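PDB 5I0F: glycoside hydrolase family 31 from Trueperella pyogenes, which degrades cycloalternan, a cyclic tetrasaccharide of glucose, probably as a retaining glycosidase acting through a covalent glycosyl-enzyme intermediate. Local coordinates for residues Asn278-Val283 with Gly518-Gln523; Gly554-Gly559 with Arg641-Thr646; Phe228-Glu231 with Arg235-Tyr238; Ala288-Trp293 with His525-Ala530; Gly223-Phe228 with Thr274-Gly279. One frame throughout, in Å; residues are numbered along the deposited sequence.

Contact 1 of 5, residues Asn278-Val283 with Gly518-Gln523; sequences NGFLDV and GFTGSQ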
# COMPACT_ATOMS: atom_id res chain seq x y z
N ASN A 278 -6.61 -0.69 21.13
CA ASN A 278 -6.96 0.67 21.57
C ASN A 278 -5.78 1.51 22.01
O ASN A 278 -5.75 2.72 21.77
CB ASN A 278 -8.00 0.66 22.68
CG ASN A 278 -9.39 0.64 22.13
OD1 ASN A 278 -9.87 1.64 21.58
ND2 ASN A 278 -10.04 -0.48 22.26
N GLY A 279 -4.81 0.89 22.66
CA GLY A 279 -3.58 1.58 23.02
C GLY A 279 -2.91 2.16 21.80
O GLY A 279 -2.54 3.35 21.76
N PHE A 280 -2.75 1.31 20.79
CA PHE A 280 -2.16 1.73 19.51
C PHE A 280 -2.96 2.84 18.83
O PHE A 280 -2.40 3.88 18.43
CB PHE A 280 -1.97 0.52 18.61
CG PHE A 280 -1.30 0.84 17.28
CD1 PHE A 280 -0.12 1.59 17.23
CD2 PHE A 280 -1.85 0.40 16.09
CE1 PHE A 280 0.48 1.90 16.01
CE2 PHE A 280 -1.25 0.69 14.87
CZ PHE A 280 -0.07 1.44 14.83
N LEU A 281 -4.28 2.69 18.79
CA LEU A 281 -5.15 3.72 18.21
C LEU A 281 -5.07 5.09 18.91
O LEU A 281 -5.14 6.14 18.24
CB LEU A 281 -6.61 3.24 18.17
CG LEU A 281 -6.87 2.04 17.26
CD1 LEU A 281 -8.36 1.75 17.23
CD2 LEU A 281 -6.33 2.24 15.86
N ASP A 282 -4.91 5.08 20.24
CA ASP A 282 -4.67 6.30 20.98
C ASP A 282 -3.43 7.06 20.49
O ASP A 282 -3.42 8.28 20.52
CB ASP A 282 -4.55 6.04 22.49
CG ASP A 282 -5.89 5.76 23.15
OD1 ASP A 282 -6.95 6.16 22.60
OD2 ASP A 282 -5.87 5.15 24.24
N VAL A 283 -2.40 6.34 20.06
CA VAL A 283 -1.17 6.94 19.54
C VAL A 283 -1.27 7.25 18.04
O VAL A 283 -0.87 8.34 17.59
CB VAL A 283 0.01 6.00 19.86
CG1 VAL A 283 1.28 6.40 19.12
CG2 VAL A 283 0.26 5.98 21.36
N GLY A 518 -0.33 3.47 2.78
CA GLY A 518 -0.41 4.08 4.10
C GLY A 518 0.67 3.64 5.07
O GLY A 518 1.58 2.88 4.72
N PHE A 519 0.53 4.14 6.30
CA PHE A 519 1.47 3.94 7.38
C PHE A 519 0.73 4.26 8.70
O PHE A 519 -0.47 4.51 8.69
CB PHE A 519 2.74 4.82 7.20
CG PHE A 519 3.97 4.29 7.90
CD1 PHE A 519 4.63 3.18 7.41
CD2 PHE A 519 4.46 4.91 9.04
CE1 PHE A 519 5.77 2.68 8.04
CE2 PHE A 519 5.58 4.42 9.69
CZ PHE A 519 6.24 3.30 9.21
N THR A 520 1.42 4.21 9.82
CA THR A 520 0.87 4.67 11.10
C THR A 520 0.23 6.04 10.92
O THR A 520 0.85 6.93 10.34
CB THR A 520 2.00 4.77 12.14
OG1 THR A 520 2.80 3.58 12.11
CG2 THR A 520 1.46 4.97 13.54
N GLY A 521 -1.02 6.19 11.38
CA GLY A 521 -1.82 7.39 11.16
C GLY A 521 -2.86 7.30 10.05
O GLY A 521 -3.85 8.05 10.07
N SER A 522 -2.67 6.38 9.09
CA SER A 522 -3.66 6.14 8.04
C SER A 522 -5.07 5.76 8.56
O SER A 522 -6.06 6.02 7.86
CB SER A 522 -3.16 5.10 7.03
OG SER A 522 -2.05 5.62 6.31
N GLN A 523 -5.14 5.22 9.77
CA GLN A 523 -6.41 4.84 10.41
C GLN A 523 -7.44 6.01 10.42
O GLN A 523 -8.65 5.79 10.28
CB GLN A 523 -6.19 4.38 11.85
CG GLN A 523 -5.33 3.13 12.04
CD GLN A 523 -3.85 3.40 12.26
OE1 GLN A 523 -3.30 4.42 11.83
NE2 GLN A 523 -3.17 2.45 12.91
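The Phe280 ring and the Gln523 amide meet with their planes 64° apart, amide NE2 coming obliquely to within 3.3 Å of ring atom CE2. Thr520 CG2 also approaches the ring at a slant, 4.1 Å from CZ. Elsewhere round the ring, Phe215 stacks on it and His229 meets it edge-to-face, both from the sheet that the helix packs on. The contact joins helix 273-284 to the loop between TIM-barrel strands 513-515 and 527-529, where Phe519 to Ser522 form a type II β turn. With CG anti to its backbone N (chi1 -177°), Phe280 reaches off the helix towards this turn. The Gln523 chain bends at chi2, bringing its amide back over the turn: OE1 accepts Gly521 N at 2.9 Å, the donor lying in the carbonyl plane with a C=O...N angle of 154°. NE2 is hydrogen-bonded to Cys553 O. With both ends of the amide engaged, its rotation is fixed, and NE2 meets the phenyl carbons while still serving a backbone acceptor. Phe519 N donates to Ser522 OG at 3.0 Å, tying the turn from within. From the next residue of the helix, Leu281 CD2 rests 4.0 Å from Gln523 CG.

Contact 2 of 5, residues Gly554-Gly559 with Arg641-Thr646; sequences GILYWG and RQCLQT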
# COMPACT_ATOMS: atom_id res chain seq x y z
N GLY A 554 -6.17 -1.35 12.84
CA GLY A 554 -7.06 -0.21 12.89
C GLY A 554 -7.48 0.38 11.57
O GLY A 554 -8.01 1.48 11.55
N ILE A 555 -7.26 -0.33 10.46
CA ILE A 555 -7.77 0.08 9.15
C ILE A 555 -9.15 -0.54 9.04
O ILE A 555 -9.30 -1.72 8.71
CB ILE A 555 -6.86 -0.41 8.00
CG1 ILE A 555 -5.45 0.18 8.10
CG2 ILE A 555 -7.47 -0.06 6.64
CD1 ILE A 555 -5.37 1.69 7.97
N LEU A 556 -10.17 0.27 9.34
CA LEU A 556 -11.55 -0.20 9.51
C LEU A 556 -12.29 -0.36 8.19
O LEU A 556 -12.97 -1.37 7.98
CB LEU A 556 -12.30 0.79 10.41
CG LEU A 556 -13.75 0.51 10.84
CD1 LEU A 556 -13.79 -0.75 11.66
CD2 LEU A 556 -14.31 1.65 11.68
N TYR A 557 -12.21 0.64 7.32
CA TYR A 557 -13.01 0.72 6.11
C TYR A 557 -12.20 0.17 4.92
O TYR A 557 -11.67 0.93 4.09
CB TYR A 557 -13.44 2.17 5.86
CG TYR A 557 -14.17 2.86 6.99
CD1 TYR A 557 -15.50 2.56 7.26
CD2 TYR A 557 -13.55 3.84 7.77
CE1 TYR A 557 -16.19 3.19 8.29
CE2 TYR A 557 -14.22 4.47 8.80
CZ TYR A 557 -15.55 4.16 9.04
OH TYR A 557 -16.26 4.77 10.04
N TRP A 558 -12.09 -1.14 4.88
CA TRP A 558 -11.24 -1.84 3.96
C TRP A 558 -12.07 -2.58 2.93
O TRP A 558 -13.12 -3.15 3.25
CB TRP A 558 -10.36 -2.82 4.72
CG TRP A 558 -9.48 -3.68 3.87
CD1 TRP A 558 -8.18 -3.47 3.58
CD2 TRP A 558 -9.86 -4.90 3.22
NE1 TRP A 558 -7.71 -4.48 2.77
CE2 TRP A 558 -8.72 -5.37 2.54
CE3 TRP A 558 -11.04 -5.65 3.17
CZ2 TRP A 558 -8.73 -6.56 1.83
CZ3 TRP A 558 -11.06 -6.81 2.44
CH2 TRP A 558 -9.91 -7.27 1.78
N GLY A 559 -11.58 -2.61 1.71
CA GLY A 559 -12.12 -3.49 0.67
C GLY A 559 -11.06 -3.94 -0.30
O GLY A 559 -9.85 -3.82 -0.05
N ARG A 641 -20.42 2.01 13.92
CA ARG A 641 -20.55 2.93 15.06
C ARG A 641 -20.02 2.31 16.35
O ARG A 641 -19.28 2.95 17.10
CB ARG A 641 -22.02 3.38 15.25
CG ARG A 641 -22.49 4.36 14.19
CD ARG A 641 -23.86 4.97 14.54
NE ARG A 641 -25.00 4.01 14.51
CZ ARG A 641 -26.09 4.09 13.73
NH1 ARG A 641 -26.27 5.10 12.87
NH2 ARG A 641 -27.03 3.13 13.81
N GLN A 642 -20.40 1.06 16.62
CA GLN A 642 -19.87 0.34 17.78
C GLN A 642 -18.35 0.21 17.73
O GLN A 642 -17.69 0.43 18.74
CB GLN A 642 -20.53 -1.04 17.96
CG GLN A 642 -21.87 -0.97 18.65
CD GLN A 642 -21.74 -0.58 20.12
OE1 GLN A 642 -20.96 -1.20 20.87
NE2 GLN A 642 -22.48 0.45 20.54
N CYS A 643 -17.80 -0.13 16.57
CA CYS A 643 -16.34 -0.22 16.39
C CYS A 643 -15.59 1.07 16.73
O CYS A 643 -14.47 1.01 17.23
CB CYS A 643 -15.97 -0.62 14.96
SG CYS A 643 -16.42 -2.32 14.50
N LEU A 644 -16.18 2.22 16.43
CA LEU A 644 -15.56 3.49 16.75
C LEU A 644 -15.50 3.69 18.27
O LEU A 644 -14.54 4.26 18.77
CB LEU A 644 -16.31 4.67 16.10
CG LEU A 644 -16.40 4.73 14.56
CD1 LEU A 644 -17.06 6.02 14.11
CD2 LEU A 644 -15.04 4.57 13.92
N GLN A 645 -16.54 3.24 18.98
CA GLN A 645 -16.53 3.30 20.45
C GLN A 645 -15.59 2.25 21.06
O GLN A 645 -14.83 2.56 21.94
CB GLN A 645 -17.93 3.23 21.08
CG GLN A 645 -17.81 3.26 22.62
CD GLN A 645 -18.78 4.16 23.37
OE1 GLN A 645 -19.10 5.31 22.96
NE2 GLN A 645 -19.21 3.67 24.54
N THR A 646 -15.61 1.02 20.56
CA THR A 646 -14.87 -0.06 21.22
C THR A 646 -13.41 -0.16 20.79
O THR A 646 -12.59 -0.69 21.54
CB THR A 646 -15.51 -1.43 20.95
OG1 THR A 646 -15.38 -1.75 19.55
CG2 THR A 646 -16.98 -1.44 21.38
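Apolar contacts carry the meeting of Leu556 with Cys643 and Leu644, which joins the lead-in to TIM-barrel strand 558-561 to the C-terminal end of the long helix 617-646. Leu556 splits its two methyl groups between neighbouring helix residues: CD1 sits 4.0 Å from Cys643 CB and 4.2 Å from its SG, while CD2 meets Leu644 CD2 at 3.8 Å. The two leucine side chains cross at about a right angle. A chi1 of -176° extends Leu556 away from its own amide nitrogen and out towards the helix. Leu644 CD2 also lies 4.1 Å from Tyr557 OH. Within its own segment, Leu556 CD2 also lies 3.8 Å above one face of the Tyr557 ring, offset towards the rim.

Polar interactions run to other parts of the fold. Tyr557 OH is hydrogen-bonded to Ala288 O, in the loop before the first barrel strand, and Thr646 O accepts Asn278 ND2 from helix 273-284. On the barrel side, Gly554 has a positive phi and is the C-prime residue of the Schellman motif that ends helix 537-551, turning the chain towards Leu556.

With no hydrogen bond crossing between the two segments, their cohesion comes from the close fit of methyl groups and the cysteine side chain, while the buried phenol oxygen is satisfied from outside.

Contact 3 of 5, residues Phe228-Glu231 with Arg235-Tyr238; sequences FHVE and RTWY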
# COMPACT_ATOMS: atom_id res chain seq x y z
N PHE A 228 3.34 -3.98 20.84
CA PHE A 228 4.42 -3.02 20.77
C PHE A 228 4.32 -2.20 19.49
O PHE A 228 3.80 -2.67 18.48
CB PHE A 228 5.76 -3.72 20.84
CG PHE A 228 6.01 -4.68 19.72
CD1 PHE A 228 5.56 -6.01 19.81
CD2 PHE A 228 6.73 -4.29 18.60
CE1 PHE A 228 5.77 -6.90 18.78
CE2 PHE A 228 6.95 -5.19 17.56
CZ PHE A 228 6.47 -6.50 17.65
N HIS A 229 4.86 -0.99 19.57
CA HIS A 229 4.86 -0.06 18.45
C HIS A 229 6.16 0.68 18.50
O HIS A 229 6.41 1.41 19.45
CB HIS A 229 3.66 0.88 18.54
CG HIS A 229 3.75 2.10 17.66
ND1 HIS A 229 3.38 3.35 18.09
CD2 HIS A 229 4.19 2.25 16.39
CE1 HIS A 229 3.56 4.22 17.12
NE2 HIS A 229 4.04 3.58 16.07
N VAL A 230 7.00 0.49 17.49
CA VAL A 230 8.23 1.25 17.41
C VAL A 230 7.79 2.62 16.86
O VAL A 230 7.32 2.71 15.75
CB VAL A 230 9.27 0.58 16.48
CG1 VAL A 230 10.60 1.34 16.53
CG2 VAL A 230 9.48 -0.88 16.85
N GLU A 231 7.93 3.67 17.67
CA GLU A 231 7.40 4.99 17.31
C GLU A 231 8.36 5.74 16.39
O GLU A 231 9.14 6.58 16.81
CB GLU A 231 7.03 5.85 18.55
CG GLU A 231 6.00 6.94 18.18
CD GLU A 231 5.48 7.72 19.37
OE1 GLU A 231 5.57 8.95 19.37
OE2 GLU A 231 4.98 7.12 20.33
N ARG A 235 12.36 2.99 8.39
CA ARG A 235 12.20 1.58 8.11
C ARG A 235 12.55 0.75 9.33
O ARG A 235 13.46 1.10 10.08
CB ARG A 235 13.09 1.21 6.94
CG ARG A 235 12.89 -0.20 6.42
CD ARG A 235 13.57 -0.31 5.08
NE ARG A 235 13.37 -1.60 4.42
CZ ARG A 235 13.92 -1.91 3.25
NH1 ARG A 235 13.70 -3.09 2.70
NH2 ARG A 235 14.75 -1.05 2.64
N THR A 236 11.81 -0.34 9.51
CA THR A 236 12.06 -1.31 10.56
C THR A 236 11.97 -2.71 9.98
O THR A 236 11.28 -2.93 8.99
CB THR A 236 11.06 -1.18 11.73
OG1 THR A 236 9.71 -1.17 11.23
CG2 THR A 236 11.29 0.11 12.49
N TRP A 237 12.68 -3.64 10.62
CA TRP A 237 12.72 -5.04 10.23
C TRP A 237 12.41 -5.91 11.46
O TRP A 237 12.73 -5.52 12.61
CB TRP A 237 14.11 -5.41 9.71
CG TRP A 237 14.59 -4.74 8.46
CD1 TRP A 237 14.61 -5.29 7.21
CD2 TRP A 237 15.20 -3.46 8.35
NE1 TRP A 237 15.18 -4.42 6.32
CE2 TRP A 237 15.55 -3.28 6.99
CE3 TRP A 237 15.50 -2.44 9.27
CZ2 TRP A 237 16.18 -2.12 6.52
CZ3 TRP A 237 16.12 -1.28 8.80
CH2 TRP A 237 16.46 -1.13 7.44
N TYR A 238 11.80 -7.07 11.20
CA TYR A 238 11.29 -7.97 12.25
C TYR A 238 11.65 -9.41 11.90
O TYR A 238 11.34 -9.89 10.79
CB TYR A 238 9.75 -7.82 12.43
CG TYR A 238 9.38 -6.39 12.70
CD1 TYR A 238 9.44 -5.87 13.99
CD2 TYR A 238 9.04 -5.53 11.65
CE1 TYR A 238 9.16 -4.53 14.22
CE2 TYR A 238 8.76 -4.19 11.88
CZ TYR A 238 8.83 -3.70 13.16
OH TYR A 238 8.55 -2.40 13.41
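Phe228 presents its ring edge to Tyr238, whose CE1 lies near the phenyl plane, 4.1 Å from Phe228 CE2. The two aromatic side chains run antiparallel, side by side, across the interior of a β-sandwich. Their strands, 225-230 and 236-240, follow one another in the chain but belong to different sheets, so the connection between them is a β-arch. The short strand axes approach to 10.3 Å and their directions differ by 144°, a spacing filled by side chains from both sheets. The Phe228 ring also packs against Ile250. Nearer the arch, Val230 divides its branches: CG2 comes to 3.9 Å from Tyr238 OH, and CG1 to 4.3 Å from Thr236 CG2. Tyr238 thus lies across two partners of the facing strand, its ring carbon against Phe228 and its phenol oxygen against Val230. Phe178 meets the ring as well, and Pro214 packs against both Tyr238 and Thr236. The phenol carries a polar atom into this apolar layer, and a partner on its own strand receives its proton: Tyr238 OH donates to Thr236 OG1 over 2.8 Å.

Contact 4 of 5, residues Ala288-Trp293 with His525-Ala530; sequences AEMPEW and HGLYWA. With BGC (beta-D-glucopyranose), chain C.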
# COMPACT_ATOMS: atom_id res chain seq x y z
N ALA A 288 -12.47 7.64 11.34
CA ALA A 288 -13.45 8.72 11.27
C ALA A 288 -14.87 8.17 11.11
O ALA A 288 -15.03 7.05 10.61
CB ALA A 288 -13.11 9.59 10.04
N GLU A 289 -15.89 8.95 11.48
CA GLU A 289 -17.28 8.63 11.11
C GLU A 289 -17.44 8.74 9.57
O GLU A 289 -16.87 9.63 8.94
CB GLU A 289 -18.27 9.60 11.73
CG GLU A 289 -18.35 9.61 13.27
CD GLU A 289 -18.13 10.99 13.84
OE1 GLU A 289 -18.91 11.46 14.65
OE2 GLU A 289 -17.13 11.62 13.46
N MET A 290 -18.25 7.84 9.00
CA MET A 290 -18.48 7.81 7.55
C MET A 290 -19.96 7.79 7.24
O MET A 290 -20.75 7.35 8.06
CB MET A 290 -17.79 6.59 6.92
CG MET A 290 -16.28 6.71 6.82
SD MET A 290 -15.81 7.93 5.56
CE MET A 290 -14.18 8.38 6.07
N PRO A 291 -20.35 8.27 6.04
CA PRO A 291 -21.76 8.24 5.65
C PRO A 291 -22.19 6.83 5.25
O PRO A 291 -21.36 6.04 4.78
CB PRO A 291 -21.80 9.18 4.46
CG PRO A 291 -20.44 9.09 3.85
CD PRO A 291 -19.48 8.74 4.95
N GLU A 292 -23.47 6.52 5.42
CA GLU A 292 -23.99 5.15 5.16
C GLU A 292 -23.81 4.68 3.71
O GLU A 292 -23.71 3.47 3.46
CB GLU A 292 -25.45 4.99 5.58
CG GLU A 292 -26.48 5.93 4.93
CD GLU A 292 -26.85 5.57 3.49
OE1 GLU A 292 -27.01 4.35 3.20
OE2 GLU A 292 -27.02 6.50 2.63
N TRP A 293 -23.77 5.61 2.76
CA TRP A 293 -23.65 5.23 1.34
C TRP A 293 -22.34 4.53 0.98
O TRP A 293 -22.29 3.89 -0.07
CB TRP A 293 -23.91 6.41 0.38
CG TRP A 293 -23.09 7.70 0.59
CD1 TRP A 293 -23.50 8.83 1.25
CD2 TRP A 293 -21.77 7.98 0.11
NE1 TRP A 293 -22.52 9.79 1.20
CE2 TRP A 293 -21.44 9.30 0.53
CE3 TRP A 293 -20.83 7.27 -0.64
CZ2 TRP A 293 -20.23 9.90 0.21
CZ3 TRP A 293 -19.61 7.88 -0.96
CH2 TRP A 293 -19.32 9.19 -0.52
N HIS A 525 -7.76 8.46 8.17
CA HIS A 525 -7.92 9.14 6.88
C HIS A 525 -8.56 8.24 5.84
O HIS A 525 -7.88 7.68 4.99
CB HIS A 525 -6.55 9.66 6.39
CG HIS A 525 -5.89 10.61 7.34
ND1 HIS A 525 -6.45 11.82 7.69
CD2 HIS A 525 -4.72 10.53 8.02
CE1 HIS A 525 -5.66 12.44 8.55
NE2 HIS A 525 -4.62 11.67 8.78
N GLY A 526 -9.88 8.14 5.91
CA GLY A 526 -10.68 7.54 4.86
C GLY A 526 -10.69 6.04 4.81
O GLY A 526 -10.61 5.36 5.85
N LEU A 527 -10.81 5.54 3.56
CA LEU A 527 -11.01 4.15 3.20
C LEU A 527 -9.80 3.59 2.47
O LEU A 527 -8.98 4.36 1.91
CB LEU A 527 -12.20 4.03 2.24
CG LEU A 527 -13.61 4.11 2.78
CD1 LEU A 527 -13.85 5.25 3.74
CD2 LEU A 527 -14.59 4.12 1.62
N TYR A 528 -9.69 2.26 2.48
CA TYR A 528 -8.55 1.55 1.91
C TYR A 528 -8.98 0.36 1.09
O TYR A 528 -9.95 -0.30 1.41
CB TYR A 528 -7.52 1.16 2.99
CG TYR A 528 -6.93 2.41 3.58
CD1 TYR A 528 -7.58 3.10 4.59
CD2 TYR A 528 -5.79 2.99 3.01
CE1 TYR A 528 -7.11 4.33 5.06
CE2 TYR A 528 -5.28 4.19 3.50
CZ TYR A 528 -5.95 4.85 4.51
OH TYR A 528 -5.45 6.06 4.92
N TRP A 529 -8.25 0.08 0.00
CA TRP A 529 -8.44 -1.17 -0.72
C TRP A 529 -7.10 -1.86 -0.85
O TRP A 529 -6.05 -1.23 -0.71
CB TRP A 529 -9.18 -0.98 -2.06
CG TRP A 529 -8.32 -0.76 -3.28
CD1 TRP A 529 -8.01 -1.69 -4.21
CD2 TRP A 529 -7.70 0.46 -3.70
NE1 TRP A 529 -7.17 -1.15 -5.16
CE2 TRP A 529 -6.99 0.17 -4.89
CE3 TRP A 529 -7.68 1.77 -3.21
CZ2 TRP A 529 -6.25 1.14 -5.59
CZ3 TRP A 529 -6.94 2.73 -3.89
CH2 TRP A 529 -6.22 2.41 -5.06
N ALA A 530 -7.13 -3.17 -1.10
CA ALA A 530 -5.96 -4.04 -1.04
C ALA A 530 -5.02 -3.96 -2.26
O ALA A 530 -4.06 -4.69 -2.33
CB ALA A 530 -6.43 -5.47 -0.85
C2 BGC C . -4.62 1.39 -9.00
C3 BGC C . -5.63 0.75 -9.97
C4 BGC C . -6.01 1.77 -11.05
C5 BGC C . -4.76 2.31 -11.75
C6 BGC C . -5.17 3.46 -12.67
C1 BGC C . -3.91 2.70 -9.43
O2 BGC C . -3.97 0.55 -8.03
O3 BGC C . -6.78 0.29 -9.26
O4 BGC C . -6.90 1.17 -12.01
O5 BGC C . -3.72 2.77 -10.85
O6 BGC C . -4.08 3.86 -13.51
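Barrel strand 527-529, which brings Trp529 into the glycan pocket, is met at its other end by Met290, lying over Gly526 and Leu527. The methionine chain bends at chi2 (-71°), turning the thioether towards the strand. Its methyl CE reaches Gly526 CA at 3.8 Å, a close approach to backbone. SD lies 3.8 Å from Leu527 CD1, and CE is almost as near to that same methyl at 3.9 Å. The Met290 and Leu527 chains point opposite ways and overlap along their lengths, giving an apolar contact with no hydrogen bond across it. Two residues further along, Trp529 meets β-D-glucopyranose with its ring edge: CZ2 is 3.4 Å from sugar O2, and C2 of the glucose lies in the plane of the indole. Lys465 makes a cation-pi contact with this ring, while Glu330, Arg516, Asp532 and His591 hydrogen-bond the glucose. Met290 therefore packs at the start of a strand whose other end reaches the bound sugar. It comes from the loop between helix 273-284 and the first barrel strand, 297-300, and also touches Tyr557; strand 527-529 itself runs between its parallel neighbours 513-515 and 558-561.

Contact 5 of 5, residues Gly223-Phe228 with Thr274-Gly279; sequences GRAWGF and TDVLNG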
# COMPACT_ATOMS: atom_id res chain seq x y z
N GLY A 223 -6.05 -16.06 26.22
CA GLY A 223 -6.82 -14.85 25.96
C GLY A 223 -6.18 -13.53 26.40
O GLY A 223 -6.84 -12.50 26.40
N ARG A 224 -4.92 -13.54 26.80
CA ARG A 224 -4.27 -12.30 27.18
C ARG A 224 -3.37 -11.86 26.04
O ARG A 224 -2.90 -12.68 25.26
CB ARG A 224 -3.48 -12.46 28.48
CG ARG A 224 -4.33 -12.94 29.66
CD ARG A 224 -5.68 -12.23 29.82
NE ARG A 224 -5.56 -10.84 30.27
CZ ARG A 224 -6.58 -9.97 30.38
NH1 ARG A 224 -7.83 -10.31 30.05
NH2 ARG A 224 -6.34 -8.74 30.82
N ALA A 225 -3.18 -10.54 25.95
CA ALA A 225 -2.43 -9.94 24.88
C ALA A 225 -1.50 -8.88 25.39
O ALA A 225 -1.75 -8.24 26.43
CB ALA A 225 -3.37 -9.34 23.85
N TRP A 226 -0.43 -8.68 24.63
CA TRP A 226 0.38 -7.48 24.76
C TRP A 226 0.74 -6.99 23.36
O TRP A 226 0.44 -7.65 22.37
CB TRP A 226 1.61 -7.72 25.62
CG TRP A 226 2.55 -8.74 25.11
CD1 TRP A 226 2.43 -10.10 25.22
CD2 TRP A 226 3.78 -8.51 24.42
NE1 TRP A 226 3.50 -10.72 24.64
CE2 TRP A 226 4.35 -9.77 24.14
CE3 TRP A 226 4.46 -7.36 23.99
CZ2 TRP A 226 5.55 -9.91 23.44
CZ3 TRP A 226 5.66 -7.51 23.32
CH2 TRP A 226 6.20 -8.76 23.05
N GLY A 227 1.35 -5.83 23.26
CA GLY A 227 1.70 -5.33 21.92
C GLY A 227 2.79 -4.31 22.00
O GLY A 227 3.14 -3.84 23.09
N PHE A 228 3.34 -3.98 20.84
CA PHE A 228 4.42 -3.02 20.77
C PHE A 228 4.32 -2.20 19.49
O PHE A 228 3.80 -2.67 18.48
CB PHE A 228 5.76 -3.72 20.84
CG PHE A 228 6.01 -4.68 19.72
CD1 PHE A 228 5.56 -6.01 19.81
CD2 PHE A 228 6.73 -4.29 18.60
CE1 PHE A 228 5.77 -6.90 18.78
CE2 PHE A 228 6.95 -5.19 17.56
CZ PHE A 228 6.47 -6.50 17.65
N THR A 274 -8.36 -6.32 22.58
CA THR A 274 -9.00 -5.03 22.33
C THR A 274 -8.29 -3.87 23.05
O THR A 274 -8.09 -2.80 22.46
CB THR A 274 -10.50 -5.11 22.66
OG1 THR A 274 -11.11 -6.04 21.76
CG2 THR A 274 -11.17 -3.77 22.50
N ASP A 275 -7.90 -4.09 24.31
CA ASP A 275 -7.11 -3.11 25.09
C ASP A 275 -5.84 -2.71 24.32
O ASP A 275 -5.48 -1.53 24.25
CB ASP A 275 -6.69 -3.66 26.47
CG ASP A 275 -7.85 -3.86 27.44
OD1 ASP A 275 -8.89 -3.18 27.32
OD2 ASP A 275 -7.72 -4.71 28.35
N VAL A 276 -5.17 -3.70 23.75
CA VAL A 276 -3.90 -3.46 23.05
C VAL A 276 -4.10 -2.63 21.79
O VAL A 276 -3.41 -1.61 21.57
CB VAL A 276 -3.19 -4.79 22.70
CG1 VAL A 276 -1.98 -4.55 21.81
CG2 VAL A 276 -2.78 -5.50 23.99
N LEU A 277 -5.06 -3.05 20.97
CA LEU A 277 -5.35 -2.29 19.75
C LEU A 277 -5.79 -0.87 20.10
O LEU A 277 -5.30 0.08 19.46
CB LEU A 277 -6.36 -3.00 18.84
CG LEU A 277 -6.76 -2.30 17.54
CD1 LEU A 277 -5.57 -2.04 16.62
CD2 LEU A 277 -7.80 -3.15 16.82
N ASN A 278 -6.61 -0.69 21.13
CA ASN A 278 -6.96 0.67 21.57
C ASN A 278 -5.78 1.51 22.01
O ASN A 278 -5.75 2.72 21.77
CB ASN A 278 -8.00 0.66 22.68
CG ASN A 278 -9.39 0.64 22.13
OD1 ASN A 278 -9.87 1.64 21.58
ND2 ASN A 278 -10.04 -0.48 22.26
N GLY A 279 -4.81 0.89 22.66
CA GLY A 279 -3.58 1.58 23.02
C GLY A 279 -2.91 2.16 21.80
O GLY A 279 -2.54 3.35 21.76
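Val276 turns its CB towards Gly227 and the strand around it, and both branches land mainly on backbone. From CB, CG1 is directed away from the valine's own amide nitrogen (chi1 172°) and comes down on Gly227, 3.8 Å from CA and 3.9 Å from N. The other branch, CG2, lies 3.8 Å from Trp226 CA and equally far from Ala225 O, with Ala225 CB beside it at 3.9 Å. One valine thus spans three consecutive residues of strand 225-230. Without a side chain at Gly227, the helix can settle close: Gly227 CA and Val276 CA are 6.0 Å apart, and the segment axes approach to 7.6 Å, nearly parallel at 19°. Helix 273-284 here covers the outer side of the five-stranded sheet, while Trp226 and Phe228 direct their side chains away from it.

The helix carries its own polar link: Asn278 ND2 donates to Thr274 O at 3.0 Å, from 54° above the carbonyl plane. Asn278 N reaches the same oxygen from the opposite face, so two donors grip it. Arg286 donates to OD1, which holds the amide in place.

Between strand and helix, however, the contact is one of dispersion and close fit. Arg224 and Asp275, of opposite charge but with their charged atoms not touching, may add a weak electrostatic attraction at its margin.

In the fold
Contacts 1 and 5 share helix 273-284: contact 5 sets its first half on sheet strand 225-230, and contact 1, centred 13 Å away, sets its next turn on a barrel loop. Contact 3 starts from the same strand and bridges to the second sheet of the sandwich; its His229 touches Phe280 of contact 1. Contacts 2 and 4, with centres 9 Å apart, reach the neighbouring barrel strands 558-561 and 527-529 and are joined by Tyr557 with Ala288. Asn278 with Thr646 O ties contacts 1 and 5 to contact 2. Along the chain contacts 1 and 4 cross, contact 3 closes before either, and contact 2 opens last. Together the contacts pack the β-sandwich and helix 273-284 against one side of the barrel.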